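Local coordinates for Fe-regulated protein B (Neisseria meningitidis, PDB 4AIP) that transports iron across the meningococcal outer membrane as a TonB-dependent transporter, probably with siderophore uptake activity typical of its family, at residues Ala174-Leu178 against Ser204-Lys208; Val72-Lys77 against Pro141-Lys145; Gly198-Ser204 against Phe216-Asp222; Asp263-Ser269 against Asn312-Lys318; Asp78-Thr83 against Arg735-Asn739. One frame throughout, in Å; residues are numbered along the deposited sequence.

Contact 1: residues Ala174-Leu178 against Ser204-Lys208; sequences AQDLL and SVFGK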
# COMPACT_ATOMS: atom_id res chain seq x y z
N ALA B 174 -2.47 23.65 -11.27
CA ALA B 174 -3.79 24.08 -10.90
C ALA B 174 -4.58 24.78 -12.02
O ALA B 174 -5.71 24.34 -12.31
CB ALA B 174 -3.68 24.98 -9.63
N GLN B 175 -4.01 25.82 -12.65
CA GLN B 175 -4.75 26.53 -13.70
C GLN B 175 -5.09 25.69 -14.93
O GLN B 175 -6.17 25.88 -15.55
CB GLN B 175 -4.07 27.84 -14.10
CG GLN B 175 -4.13 28.91 -13.01
CD GLN B 175 -5.42 29.75 -12.98
OE1 GLN B 175 -6.53 29.23 -12.82
NE2 GLN B 175 -5.26 31.07 -13.10
N ASP B 176 -4.21 24.75 -15.28
CA ASP B 176 -4.56 23.77 -16.30
C ASP B 176 -5.77 22.92 -15.93
O ASP B 176 -6.59 22.62 -16.77
CB ASP B 176 -3.37 22.89 -16.64
CG ASP B 176 -2.07 23.67 -16.65
OD1 ASP B 176 -2.09 24.83 -17.15
OD2 ASP B 176 -1.03 23.12 -16.10
N LEU B 177 -5.88 22.52 -14.67
CA LEU B 177 -6.96 21.60 -14.30
C LEU B 177 -8.25 22.35 -14.11
O LEU B 177 -9.31 21.81 -14.34
CB LEU B 177 -6.64 20.80 -13.06
CG LEU B 177 -5.49 19.86 -13.30
CD1 LEU B 177 -4.99 19.36 -11.94
CD2 LEU B 177 -6.00 18.74 -14.15
N LEU B 178 -8.17 23.60 -13.72
CA LEU B 178 -9.37 24.41 -13.58
C LEU B 178 -9.98 24.84 -14.91
O LEU B 178 -11.12 25.37 -14.91
CB LEU B 178 -9.07 25.68 -12.75
CG LEU B 178 -8.72 25.37 -11.29
CD1 LEU B 178 -7.97 26.54 -10.71
CD2 LEU B 178 -10.02 25.03 -10.44
N SER B 204 -7.43 13.58 -8.79
CA SER B 204 -6.73 14.80 -8.67
C SER B 204 -7.68 15.83 -8.09
O SER B 204 -8.83 15.92 -8.47
CB SER B 204 -6.22 15.18 -10.06
OG SER B 204 -6.03 16.54 -10.12
N VAL B 205 -7.19 16.55 -7.10
CA VAL B 205 -7.96 17.63 -6.46
C VAL B 205 -7.09 18.89 -6.52
O VAL B 205 -5.88 18.82 -6.38
CB VAL B 205 -8.40 17.23 -5.00
CG1 VAL B 205 -7.19 16.94 -4.10
CG2 VAL B 205 -9.29 18.28 -4.38
N PHE B 206 -7.69 20.02 -6.78
CA PHE B 206 -6.93 21.22 -7.07
C PHE B 206 -7.73 22.47 -6.76
O PHE B 206 -8.96 22.47 -6.77
CB PHE B 206 -6.52 21.21 -8.55
CG PHE B 206 -7.60 20.76 -9.48
CD1 PHE B 206 -7.78 19.41 -9.75
CD2 PHE B 206 -8.47 21.69 -10.06
CE1 PHE B 206 -8.80 18.99 -10.60
CE2 PHE B 206 -9.47 21.27 -10.93
CZ PHE B 206 -9.65 19.93 -11.18
N GLY B 207 -7.06 23.57 -6.49
CA GLY B 207 -7.79 24.80 -6.26
C GLY B 207 -6.96 26.03 -6.05
O GLY B 207 -5.76 26.02 -6.23
N LYS B 208 -7.65 27.09 -5.66
CA LYS B 208 -7.11 28.45 -5.59
C LYS B 208 -7.88 29.30 -4.48
O LYS B 208 -9.11 29.33 -4.41
CB LYS B 208 -7.06 29.02 -7.02
CG LYS B 208 -7.56 30.39 -7.30
CD LYS B 208 -7.42 30.77 -8.84
CE LYS B 208 -8.66 30.26 -9.63
NZ LYS B 208 -8.85 30.84 -11.05

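Contact 2: residues Val72-Lys77 against Pro141-Lys145; sequences VTLQQK and PALVK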
# COMPACT_ATOMS: atom_id res chain seq x y z
N VAL B 72 2.73 17.62 -27.45
CA VAL B 72 1.56 17.13 -26.78
C VAL B 72 1.05 18.21 -25.87
O VAL B 72 1.81 18.77 -25.11
CB VAL B 72 1.89 15.89 -25.94
CG1 VAL B 72 0.64 15.35 -25.32
CG2 VAL B 72 2.61 14.84 -26.80
N THR B 73 -0.23 18.50 -25.97
CA THR B 73 -0.83 19.41 -25.05
C THR B 73 -1.71 18.57 -24.14
O THR B 73 -2.16 17.46 -24.49
CB THR B 73 -1.73 20.50 -25.68
OG1 THR B 73 -2.71 19.95 -26.48
CG2 THR B 73 -1.11 21.22 -26.58
N LEU B 74 -1.95 19.11 -22.96
CA LEU B 74 -2.83 18.46 -22.00
C LEU B 74 -4.23 18.19 -22.60
O LEU B 74 -4.84 17.17 -22.32
CB LEU B 74 -3.00 19.36 -20.77
CG LEU B 74 -3.81 18.70 -19.66
CD1 LEU B 74 -3.12 17.42 -19.19
CD2 LEU B 74 -3.91 19.65 -18.48
N GLN B 75 -4.76 19.12 -23.37
CA GLN B 75 -6.09 18.97 -23.85
C GLN B 75 -6.12 17.84 -24.92
O GLN B 75 -7.05 17.02 -24.97
CB GLN B 75 -6.52 20.33 -24.37
CG GLN B 75 -7.06 20.33 -25.78
CD GLN B 75 -8.55 20.08 -25.74
OE1 GLN B 75 -9.01 18.98 -25.40
NE2 GLN B 75 -9.32 21.13 -26.03
N GLN B 76 -5.06 17.75 -25.72
CA GLN B 76 -4.90 16.63 -26.63
C GLN B 76 -4.73 15.37 -25.88
O GLN B 76 -5.43 14.42 -26.17
CB GLN B 76 -3.65 16.77 -27.47
CG GLN B 76 -3.74 17.72 -28.64
CD GLN B 76 -2.37 17.80 -29.38
OE1 GLN B 76 -1.28 17.61 -28.79
NE2 GLN B 76 -2.43 18.07 -30.68
N LYS B 77 -3.78 15.33 -24.95
CA LYS B 77 -3.53 14.14 -24.10
C LYS B 77 -4.82 13.57 -23.44
O LYS B 77 -5.00 12.30 -23.30
CB LYS B 77 -2.50 14.53 -23.03
CG LYS B 77 -1.63 13.44 -22.56
CD LYS B 77 -0.78 13.99 -21.40
CE LYS B 77 -1.61 13.86 -20.06
NZ LYS B 77 -1.14 14.92 -19.12
N PRO B 141 3.25 10.16 -18.39
CA PRO B 141 2.60 11.34 -18.99
C PRO B 141 1.41 11.78 -18.18
O PRO B 141 0.85 12.89 -18.39
CB PRO B 141 2.12 10.82 -20.37
CG PRO B 141 2.05 9.31 -20.21
CD PRO B 141 3.18 8.97 -19.25
N ALA B 142 0.99 10.93 -17.26
CA ALA B 142 -0.13 11.32 -16.38
C ALA B 142 0.28 12.54 -15.57
O ALA B 142 -0.53 13.41 -15.32
CB ALA B 142 -0.55 10.15 -15.47
N LEU B 143 1.56 12.64 -15.20
CA LEU B 143 2.07 13.84 -14.51
C LEU B 143 2.13 15.13 -15.37
O LEU B 143 2.16 16.26 -14.82
CB LEU B 143 3.45 13.57 -13.90
CG LEU B 143 3.53 12.39 -12.95
CD1 LEU B 143 4.98 11.92 -12.76
CD2 LEU B 143 2.91 12.78 -11.59
N VAL B 144 2.12 14.99 -16.70
CA VAL B 144 2.66 16.09 -17.49
C VAL B 144 1.60 16.96 -18.11
O VAL B 144 0.49 16.49 -18.31
CB VAL B 144 3.77 15.61 -18.54
CG1 VAL B 144 4.60 14.53 -17.96
CG2 VAL B 144 3.16 15.06 -19.76
N LYS B 145 1.90 18.23 -18.37
CA LYS B 145 0.95 19.07 -19.09
C LYS B 145 1.38 19.38 -20.49
O LYS B 145 0.55 19.65 -21.32
CB LYS B 145 0.61 20.36 -18.35
CG LYS B 145 1.41 21.55 -18.72
CD LYS B 145 1.63 22.44 -17.53
CE LYS B 145 2.14 23.81 -17.93
NZ LYS B 145 1.15 24.67 -18.60

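Contact 3: residues Gly198-Ser204 against Phe216-Asp222; sequences GVSYGAS and FSYNRND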
# COMPACT_ATOMS: atom_id res chain seq x y z
N GLY B 198 -4.24 -4.28 -19.08
CA GLY B 198 -4.09 -3.43 -17.92
C GLY B 198 -5.32 -2.70 -17.43
O GLY B 198 -6.36 -2.64 -18.11
N VAL B 199 -5.18 -2.11 -16.26
CA VAL B 199 -6.24 -1.33 -15.67
C VAL B 199 -5.60 -0.09 -14.99
O VAL B 199 -4.52 -0.17 -14.39
CB VAL B 199 -7.11 -2.29 -14.77
CG1 VAL B 199 -6.76 -2.21 -13.30
CG2 VAL B 199 -8.61 -2.07 -15.03
N SER B 200 -6.21 1.07 -15.16
CA SER B 200 -5.62 2.30 -14.65
C SER B 200 -6.67 3.26 -14.07
O SER B 200 -7.84 3.22 -14.45
CB SER B 200 -4.76 2.95 -15.75
OG SER B 200 -5.54 3.79 -16.58
N TYR B 201 -6.27 4.11 -13.13
CA TYR B 201 -7.19 5.13 -12.56
C TYR B 201 -6.38 6.20 -11.88
O TYR B 201 -5.20 6.04 -11.65
CB TYR B 201 -8.19 4.54 -11.54
CG TYR B 201 -7.50 3.76 -10.44
CD1 TYR B 201 -7.19 2.38 -10.61
CD2 TYR B 201 -7.15 4.39 -9.24
CE1 TYR B 201 -6.55 1.66 -9.62
CE2 TYR B 201 -6.50 3.66 -8.23
CZ TYR B 201 -6.20 2.30 -8.44
OH TYR B 201 -5.55 1.56 -7.46
N GLY B 202 -7.01 7.29 -11.56
CA GLY B 202 -6.35 8.34 -10.87
C GLY B 202 -7.35 9.35 -10.41
O GLY B 202 -8.51 9.35 -10.81
N ALA B 203 -6.88 10.24 -9.57
CA ALA B 203 -7.71 11.29 -9.12
C ALA B 203 -6.81 12.43 -8.83
O ALA B 203 -5.61 12.30 -8.61
CB ALA B 203 -8.51 10.88 -7.87
N SER B 204 -7.43 13.58 -8.79
CA SER B 204 -6.73 14.80 -8.67
C SER B 204 -7.68 15.83 -8.09
O SER B 204 -8.83 15.92 -8.47
CB SER B 204 -6.22 15.18 -10.06
OG SER B 204 -6.03 16.54 -10.12
N PHE B 216 -3.13 18.02 -5.80
CA PHE B 216 -2.63 16.70 -5.56
C PHE B 216 -3.20 15.75 -6.61
O PHE B 216 -4.42 15.70 -6.75
CB PHE B 216 -3.03 16.18 -4.18
CG PHE B 216 -2.33 14.87 -3.79
CD1 PHE B 216 -1.02 14.87 -3.34
CD2 PHE B 216 -3.00 13.63 -3.91
CE1 PHE B 216 -0.35 13.67 -3.02
CE2 PHE B 216 -2.34 12.43 -3.55
CZ PHE B 216 -1.02 12.46 -3.11
N SER B 217 -2.34 15.01 -7.30
CA SER B 217 -2.72 13.97 -8.24
C SER B 217 -2.04 12.72 -7.86
O SER B 217 -0.81 12.73 -7.60
CB SER B 217 -2.27 14.32 -9.62
OG SER B 217 -2.98 15.48 -9.97
N TYR B 218 -2.85 11.67 -7.78
CA TYR B 218 -2.44 10.32 -7.69
C TYR B 218 -2.84 9.58 -9.01
O TYR B 218 -4.02 9.72 -9.44
CB TYR B 218 -3.12 9.66 -6.48
CG TYR B 218 -2.83 8.17 -6.42
CD1 TYR B 218 -1.51 7.71 -6.20
CD2 TYR B 218 -3.83 7.21 -6.63
CE1 TYR B 218 -1.21 6.31 -6.16
CE2 TYR B 218 -3.53 5.81 -6.58
CZ TYR B 218 -2.23 5.39 -6.34
OH TYR B 218 -1.89 4.06 -6.29
N ASN B 219 -1.92 8.80 -9.59
CA ASN B 219 -2.23 7.98 -10.75
C ASN B 219 -1.70 6.58 -10.62
O ASN B 219 -0.54 6.35 -10.19
CB ASN B 219 -1.69 8.60 -12.04
CG ASN B 219 -1.99 10.08 -12.12
OD1 ASN B 219 -3.12 10.49 -12.44
ND2 ASN B 219 -0.97 10.92 -11.76
N ARG B 220 -2.51 5.62 -11.04
CA ARG B 220 -2.01 4.26 -11.02
C ARG B 220 -2.34 3.54 -12.30
O ARG B 220 -3.44 3.72 -12.84
CB ARG B 220 -2.54 3.53 -9.83
CG ARG B 220 -1.83 2.25 -9.61
CD ARG B 220 -2.50 1.41 -8.51
NE ARG B 220 -2.10 0.03 -8.69
CZ ARG B 220 -2.48 -0.96 -7.90
NH1 ARG B 220 -3.26 -0.75 -6.85
NH2 ARG B 220 -2.02 -2.17 -8.14
N ASN B 221 -1.38 2.74 -12.78
CA ASN B 221 -1.55 1.92 -14.01
C ASN B 221 -1.04 0.55 -13.68
O ASN B 221 0.19 0.36 -13.62
CB ASN B 221 -0.72 2.50 -15.16
CG ASN B 221 -1.06 1.86 -16.48
OD1 ASN B 221 -2.10 1.21 -16.61
ND2 ASN B 221 -0.19 2.02 -17.48
N ASP B 222 -1.96 -0.40 -13.48
CA ASP B 222 -1.57 -1.80 -13.17
C ASP B 222 -1.59 -2.64 -14.41
O ASP B 222 -2.67 -2.99 -14.92
CB ASP B 222 -2.51 -2.42 -12.12
CG ASP B 222 -1.87 -3.64 -11.40
OD1 ASP B 222 -0.64 -3.84 -11.52
OD2 ASP B 222 -2.61 -4.39 -10.71

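Contact 4: residues Asp263-Ser269 against Asn312-Lys318; sequences DHRIVLS and NLAYTGK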
# COMPACT_ATOMS: atom_id res chain seq x y z
N ASP B 263 2.90 39.37 -11.76
CA ASP B 263 4.19 39.39 -12.38
C ASP B 263 5.20 38.55 -11.59
O ASP B 263 6.35 38.38 -11.98
CB ASP B 263 4.60 40.84 -12.72
CG ASP B 263 3.91 41.37 -14.02
OD1 ASP B 263 3.55 40.57 -14.95
OD2 ASP B 263 3.70 42.59 -14.12
N HIS B 264 4.75 37.97 -10.50
CA HIS B 264 5.58 37.09 -9.69
C HIS B 264 4.90 35.76 -9.34
O HIS B 264 3.70 35.72 -9.02
CB HIS B 264 5.94 37.81 -8.40
CG HIS B 264 6.84 38.99 -8.59
ND1 HIS B 264 6.41 40.20 -9.11
CD2 HIS B 264 8.17 39.13 -8.35
CE1 HIS B 264 7.43 41.03 -9.18
NE2 HIS B 264 8.51 40.41 -8.72
N ARG B 265 5.67 34.67 -9.37
CA ARG B 265 5.15 33.37 -8.98
C ARG B 265 6.19 32.43 -8.34
O ARG B 265 7.27 32.23 -8.92
CB ARG B 265 4.52 32.69 -10.18
CG ARG B 265 3.85 31.31 -9.80
CD ARG B 265 3.11 30.69 -10.97
NE ARG B 265 2.48 29.41 -10.65
CZ ARG B 265 1.37 29.23 -9.91
NH1 ARG B 265 0.75 30.25 -9.30
NH2 ARG B 265 0.91 28.01 -9.72
N ILE B 266 5.85 31.83 -7.19
CA ILE B 266 6.69 30.79 -6.58
C ILE B 266 5.86 29.53 -6.56
O ILE B 266 4.72 29.58 -6.16
CB ILE B 266 7.17 31.13 -5.16
CG1 ILE B 266 8.17 32.26 -5.22
CG2 ILE B 266 7.91 29.99 -4.53
CD1 ILE B 266 7.86 33.43 -4.28
N VAL B 267 6.44 28.41 -6.95
CA VAL B 267 5.77 27.14 -6.95
C VAL B 267 6.61 26.09 -6.25
O VAL B 267 7.81 25.96 -6.50
CB VAL B 267 5.48 26.69 -8.41
CG1 VAL B 267 4.78 25.36 -8.40
CG2 VAL B 267 4.58 27.69 -9.06
N LEU B 268 6.00 25.35 -5.36
CA LEU B 268 6.74 24.26 -4.74
C LEU B 268 6.04 22.95 -5.08
O LEU B 268 4.78 22.84 -4.90
CB LEU B 268 6.75 24.44 -3.24
CG LEU B 268 8.06 24.37 -2.49
CD1 LEU B 268 7.66 24.19 -1.03
CD2 LEU B 268 8.99 23.26 -2.88
N SER B 269 6.86 21.96 -5.44
CA SER B 269 6.40 20.83 -6.18
C SER B 269 7.07 19.56 -5.66
O SER B 269 8.29 19.60 -5.42
CB SER B 269 6.80 21.13 -7.61
OG SER B 269 6.72 20.01 -8.44
N ASN B 312 10.99 20.33 -6.22
CA ASN B 312 11.39 21.44 -7.08
C ASN B 312 10.84 22.74 -6.55
O ASN B 312 9.63 22.83 -6.30
CB ASN B 312 10.79 21.24 -8.48
CG ASN B 312 11.31 22.31 -9.48
OD1 ASN B 312 12.48 22.29 -9.87
ND2 ASN B 312 10.45 23.23 -9.90
N LEU B 313 11.70 23.75 -6.42
CA LEU B 313 11.24 25.10 -6.11
C LEU B 313 11.47 25.95 -7.35
O LEU B 313 12.58 25.96 -7.90
CB LEU B 313 12.03 25.70 -4.99
CG LEU B 313 11.63 27.13 -4.58
CD1 LEU B 313 10.22 27.24 -4.01
CD2 LEU B 313 12.62 27.62 -3.48
N ALA B 314 10.45 26.69 -7.76
CA ALA B 314 10.54 27.41 -8.98
C ALA B 314 10.03 28.76 -8.77
O ALA B 314 8.96 28.94 -8.13
CB ALA B 314 9.64 26.72 -10.13
N TYR B 315 10.69 29.71 -9.39
CA TYR B 315 10.26 31.09 -9.30
C TYR B 315 10.25 31.69 -10.70
O TYR B 315 11.16 31.45 -11.48
CB TYR B 315 11.23 31.88 -8.42
CG TYR B 315 11.06 33.37 -8.56
CD1 TYR B 315 9.92 33.99 -8.10
CD2 TYR B 315 12.04 34.16 -9.16
CE1 TYR B 315 9.74 35.35 -8.21
CE2 TYR B 315 11.89 35.53 -9.24
CZ TYR B 315 10.74 36.11 -8.77
OH TYR B 315 10.56 37.47 -8.91
N THR B 316 9.22 32.47 -11.02
CA THR B 316 9.30 33.33 -12.18
C THR B 316 8.81 34.76 -11.88
O THR B 316 7.69 34.96 -11.38
CB THR B 316 8.60 32.76 -13.44
OG1 THR B 316 7.29 33.30 -13.53
CG2 THR B 316 8.50 31.21 -13.45
N GLY B 317 9.66 35.74 -12.17
CA GLY B 317 9.29 37.15 -12.10
C GLY B 317 9.39 37.82 -13.45
O GLY B 317 10.24 37.50 -14.26
N LYS B 318 8.49 38.77 -13.69
CA LYS B 318 8.39 39.49 -14.94
C LYS B 318 8.34 40.98 -14.63
O LYS B 318 7.72 41.34 -13.63
CB LYS B 318 7.05 39.16 -15.58
CG LYS B 318 7.11 38.21 -16.72
CD LYS B 318 5.73 37.90 -17.19
CE LYS B 318 5.11 36.84 -16.30
NZ LYS B 318 3.95 36.30 -17.03
O HOH W 1 8.15 23.68 -8.52

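Contact 5: residues Asp78-Thr83 against Arg735-Asn739; sequences DESTAT and RLGVN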
# COMPACT_ATOMS: atom_id res chain seq x y z
N ASP B 78 -5.76 14.47 -23.08
CA ASP B 78 -7.00 13.98 -22.48
C ASP B 78 -7.88 13.25 -23.49
O ASP B 78 -8.84 12.56 -23.08
CB ASP B 78 -7.84 15.11 -21.88
CG ASP B 78 -7.28 15.65 -20.56
OD1 ASP B 78 -6.42 15.00 -19.89
OD2 ASP B 78 -7.76 16.76 -20.25
N GLU B 79 -7.59 13.42 -24.80
CA GLU B 79 -8.36 12.73 -25.83
C GLU B 79 -7.71 11.43 -26.28
O GLU B 79 -8.20 10.72 -27.17
CB GLU B 79 -8.58 13.63 -27.03
CG GLU B 79 -9.37 14.89 -26.69
CD GLU B 79 -9.35 15.91 -27.79
OE1 GLU B 79 -8.68 15.68 -28.84
OE2 GLU B 79 -9.98 16.98 -27.61
N SER B 80 -6.56 11.15 -25.67
CA SER B 80 -5.77 9.97 -26.01
C SER B 80 -6.00 8.90 -24.97
O SER B 80 -6.43 9.18 -23.86
CB SER B 80 -4.30 10.33 -25.98
OG SER B 80 -3.55 9.11 -26.08
N THR B 81 -5.63 7.68 -25.30
CA THR B 81 -5.86 6.51 -24.48
C THR B 81 -4.49 6.05 -23.99
O THR B 81 -4.40 5.10 -23.21
CB THR B 81 -6.48 5.52 -25.45
OG1 THR B 81 -7.65 4.87 -24.89
CG2 THR B 81 -5.53 4.60 -26.03
N ALA B 82 -3.42 6.72 -24.43
CA ALA B 82 -2.04 6.29 -24.10
C ALA B 82 -1.72 6.50 -22.61
O ALA B 82 -2.22 7.44 -21.98
CB ALA B 82 -1.00 7.05 -25.01
N THR B 83 -0.88 5.65 -22.05
CA THR B 83 -0.50 5.76 -20.68
C THR B 83 1.01 5.71 -20.55
O THR B 83 1.52 5.43 -19.47
CB THR B 83 -1.09 4.62 -19.89
OG1 THR B 83 -0.87 3.41 -20.60
CG2 THR B 83 -2.58 4.79 -19.71
N ARG B 735 -8.50 -0.27 -25.91
CA ARG B 735 -8.43 0.55 -24.71
C ARG B 735 -9.59 1.49 -24.65
O ARG B 735 -9.96 2.14 -25.63
CB ARG B 735 -7.12 1.36 -24.60
CG ARG B 735 -5.95 0.86 -25.45
CD ARG B 735 -4.63 1.64 -25.18
NE ARG B 735 -4.19 1.44 -23.80
CZ ARG B 735 -3.02 1.81 -23.31
NH1 ARG B 735 -2.11 2.37 -24.09
NH2 ARG B 735 -2.75 1.57 -22.05
N LEU B 736 -10.15 1.58 -23.46
CA LEU B 736 -11.19 2.51 -23.19
C LEU B 736 -10.70 3.28 -21.98
O LEU B 736 -10.34 2.67 -21.01
CB LEU B 736 -12.48 1.74 -22.91
CG LEU B 736 -13.72 2.62 -22.75
CD1 LEU B 736 -14.40 3.00 -24.05
CD2 LEU B 736 -14.64 1.80 -21.99
N GLY B 737 -10.64 4.61 -22.10
CA GLY B 737 -10.24 5.54 -21.04
C GLY B 737 -11.37 6.53 -20.80
O GLY B 737 -12.13 6.84 -21.74
N VAL B 738 -11.52 7.01 -19.56
CA VAL B 738 -12.52 8.06 -19.27
C VAL B 738 -11.86 9.06 -18.34
O VAL B 738 -11.26 8.61 -17.36
CB VAL B 738 -13.86 7.48 -18.58
CG1 VAL B 738 -14.90 8.56 -18.39
CG2 VAL B 738 -14.50 6.33 -19.41
N ASN B 739 -11.94 10.36 -18.60
CA ASN B 739 -11.55 11.35 -17.56
C ASN B 739 -12.75 12.25 -17.32
O ASN B 739 -13.48 12.57 -18.27
CB ASN B 739 -10.31 12.23 -17.87
CG ASN B 739 -10.13 12.53 -19.32
OD1 ASN B 739 -9.41 11.80 -20.04
ND2 ASN B 739 -10.76 13.57 -19.77

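Contact 1: residues Ala174-Leu178 against Ser204-Lys208
Leu-177 presses its CB squarely onto the ring of Phe-206, 3.4 Å from CB to the ring centroid and only 4° off the normal, a CH-pi contact over the middle of one face. Its CD1 reaches farther along the strand and meets Phe-206 CD1 at 3.5 Å, close to the hydroxyl of Ser-204. At the rim of the same ring, near its plane, Leu-178 brings in CD2, 3.7 Å from Phe-206 CD2, so two consecutive leucines hold the phenyl group by face and by edge. The CB of Phe-206 points to the helix, and with CG between the backbone N and the carbonyl carbon (chi1 43°) the ring lies under Leu-177. The short helix 174-178 lies across the inner wall of a TonB-dependent barrel, its axis at 104° to strand 204-208, where the chain passes from the plug into the first barrel strands. Packing thins toward Lys-208. There the aliphatic part of the lysine runs by Leu-178, with CE 3.9 Å from Leu-178 CD1, and a bend at chi3 carries NZ to the exposed Gln-175, whose OE1 accepts a weak hydrogen bond at 3.3 Å. A bound detergent molecule, N8E, also touches Lys-208.

Contact 2: residues Val72-Lys77 against Pro141-Lys145
In the plug domain, the capped start of helix 74-77 meets the turn that leads into strand 144-151, and Lys-77 and Leu-74 make the crossing. Lys-77 does most of the work. Its CG is anti to the backbone N (chi1 -150°) and the chain stays extended until a bend at chi3, which delivers the ammonium group to the turn. NZ donates to Pro-141 O at 2.9 Å, approaching almost head-on to the carbonyl, with a C=O...N angle of 162°. That oxygen also receives the backbone N of Val-144 at 3.0 Å, so a single acceptor joins the turn's own closure to the lysine. The modelled approach of NZ to Val-144 O, 2.4 Å, is too short to be trusted and leaves the exact position of NZ doubtful. Upstream, the helix begins with a capping box: Thr-73 N donates to Gln-76 OE1 at 3.1 Å, while Gln-76 N returns a weak bond to Thr-73 OG1. Beside it, Leu-74 CB lies 3.6 Å from Lys-145 O and Leu-74 CD1 3.8 Å from Val-144 O. Leu-88 of helix 85-88 touches Val-72, Lys-77 and Pro-141, while Met-85 touches Val-144. The side chain of Lys-145 heads the other way, toward Asp-176, with which it forms a long, weak ion pair.

Contact 3: residues Gly198-Ser204 against Phe216-Asp222
Strands 198-204 and 216-222 run antiparallel at 174°, and the hydrogen-bonded pairs Val-199/Asp-222, Tyr-201/Arg-220 and Ala-203/Tyr-218 each exchange two backbone bonds; the straightest, Arg-220 N to Tyr-201 O, has an angle of 170° at the hydrogen. Tyr-201 and Arg-220 make the largest side-chain share of the contact. They lie side by side and point the same way, with Arg-220 CB over one face of the tyrosine ring, 4.1 Å above its plane and displaced toward the rim. Farther out, Arg-220 CD comes to 3.2 Å from Tyr-201 OH, and NH1 gives that oxygen a weak hydrogen bond of 3.3 Å. Because the arginine is extended from CG to NE, its guanidinium travels past the phenol, with the two planes 58° apart. Its stronger polar commitment is the salt bridge from NE to Asp-247, while NH2 pairs with Asp-222 OD2 at 3.4 Å. On the same side of the Tyr-201 ring, Tyr-218 comes in obliquely, CE2 to CE2 4.0 Å, with Tyr-201 CE2 near the plane of the Tyr-218 ring. The other face of the sheet, with Ser-200, Ser-204, Ser-217, Asn-219 and Asn-221, is small and polar. Ser-204 OG gives a weak bond to Ser-217 OG at 3.2 Å, and Ser-200 CB sits against Asn-221 OD1. This hairpin lies between strands 185-194 and 246-259 in the barrel wall; its polar face turns to the plug, where Asn-219 touches Ala-142 and Asn-221 touches Thr-83, while Val-199 packs on His-270 of the second subunit.

Contact 4: residues Asp263-Ser269 against Asn312-Lys318
Ile-266 and Leu-313 meet diagonally across two strands, Ile-266 CG2 lying 3.6 Å from Leu-313 CD1. The same leucine methyl also touches Leu-268 CG at 3.9 Å. On its other branch, Ile-266 CG1 rests by Tyr-315 CD1 at 3.8 Å, taking the apolar row from leucine to aromatic ring. Tyr-315, with CG anti to the backbone N (chi1 166°), leans along the strand beside His-264 and points the same way. His-264 CD2 comes to the Tyr-315 hydroxyl, near the ring plane, while Gly-317 N lies over one ring face, toward the rim. Beneath the side chains, the antiparallel backbones are joined at the hydrogen-bonded pairs Arg-265/Thr-316, Val-267/Ala-314 and Ser-269/Asn-312, the bond from Ser-269 N being weak; a water donates to both Val-267 O and Asn-312 O. At the far end the contact turns polar. Lys-318 N binds Asp-263 O at 2.8 Å, and the two side chains cross at about a right angle, with Asp-263 CB 3.3 Å from Lys-318 O. On the sheet face away from Ile-266 and Tyr-315, Arg-265 reaches to Thr-258 and Asp-213. Leu-268 packs on Leu-736 of the third subunit. Antiparallel neighbouring strands with an apolar row on the outer side are typical of outer-membrane beta-barrels.

Contact 5: residues Asp78-Thr83 against Arg735-Asn739
Arg-735 lays its guanidinium under the backbone carbonyl of Thr-81, whose O stands 3.5 Å above the plane and over its centre. Thr-81 packs along the stem of the same arginine, with CG2 3.2 Å from Arg-735 CD and OG1 3.6 Å from Arg-735 CB. A bend at chi3 turns the guanidinium toward Thr-83, where NH2 donates to Thr-83 OG1 at 3.0 Å. This bond is not fully straight, 143° at the hydrogen, and the hydroxyl sits 26° out of the guanidinium plane. The hydroxyl of Thr-81 fares differently: OG1 is buried by the contact with no partner in the model. An ST turn spans Thr-81 itself, Ser-80 OG accepting from Ala-82 N at 2.9 Å. At the opposite end, the side chains of Asp-78 and Asn-739 cross at about a right angle, their flat groups 43° apart, and Asp-78 CB comes close to the amide. The carboxylate has its stronger partner in Arg-188, on strand 185-194. Here a plug loop rests against the inner wall of the last barrel strand, within the predicted TonB C-terminal box, an internal plug-to-barrel contact characteristic of TonB-dependent transporters.

In the fold
The five contacts show how one barrel wall is built and then filled. Contacts 3 and 4 are wall: neighbouring antiparallel strands joined mainly by backbone bonds, partly buried, and, like contact 5, each meets another subunit. Contact 2 belongs to the plug alone and relies on a lysine and backbone carbonyls. Contacts 1 and 5 press chain segments on the inside against barrel strands, but contact 1 is the more buried and largely apolar, whereas contact 5 depends on an arginine and threonines. Strand 198-209 serves contacts 1 and 3, which share Ser-204. Contact 2 touches contacts 1, 3 and 5, while contact 4 stands apart, its centre about 31 Å from that of contact 5.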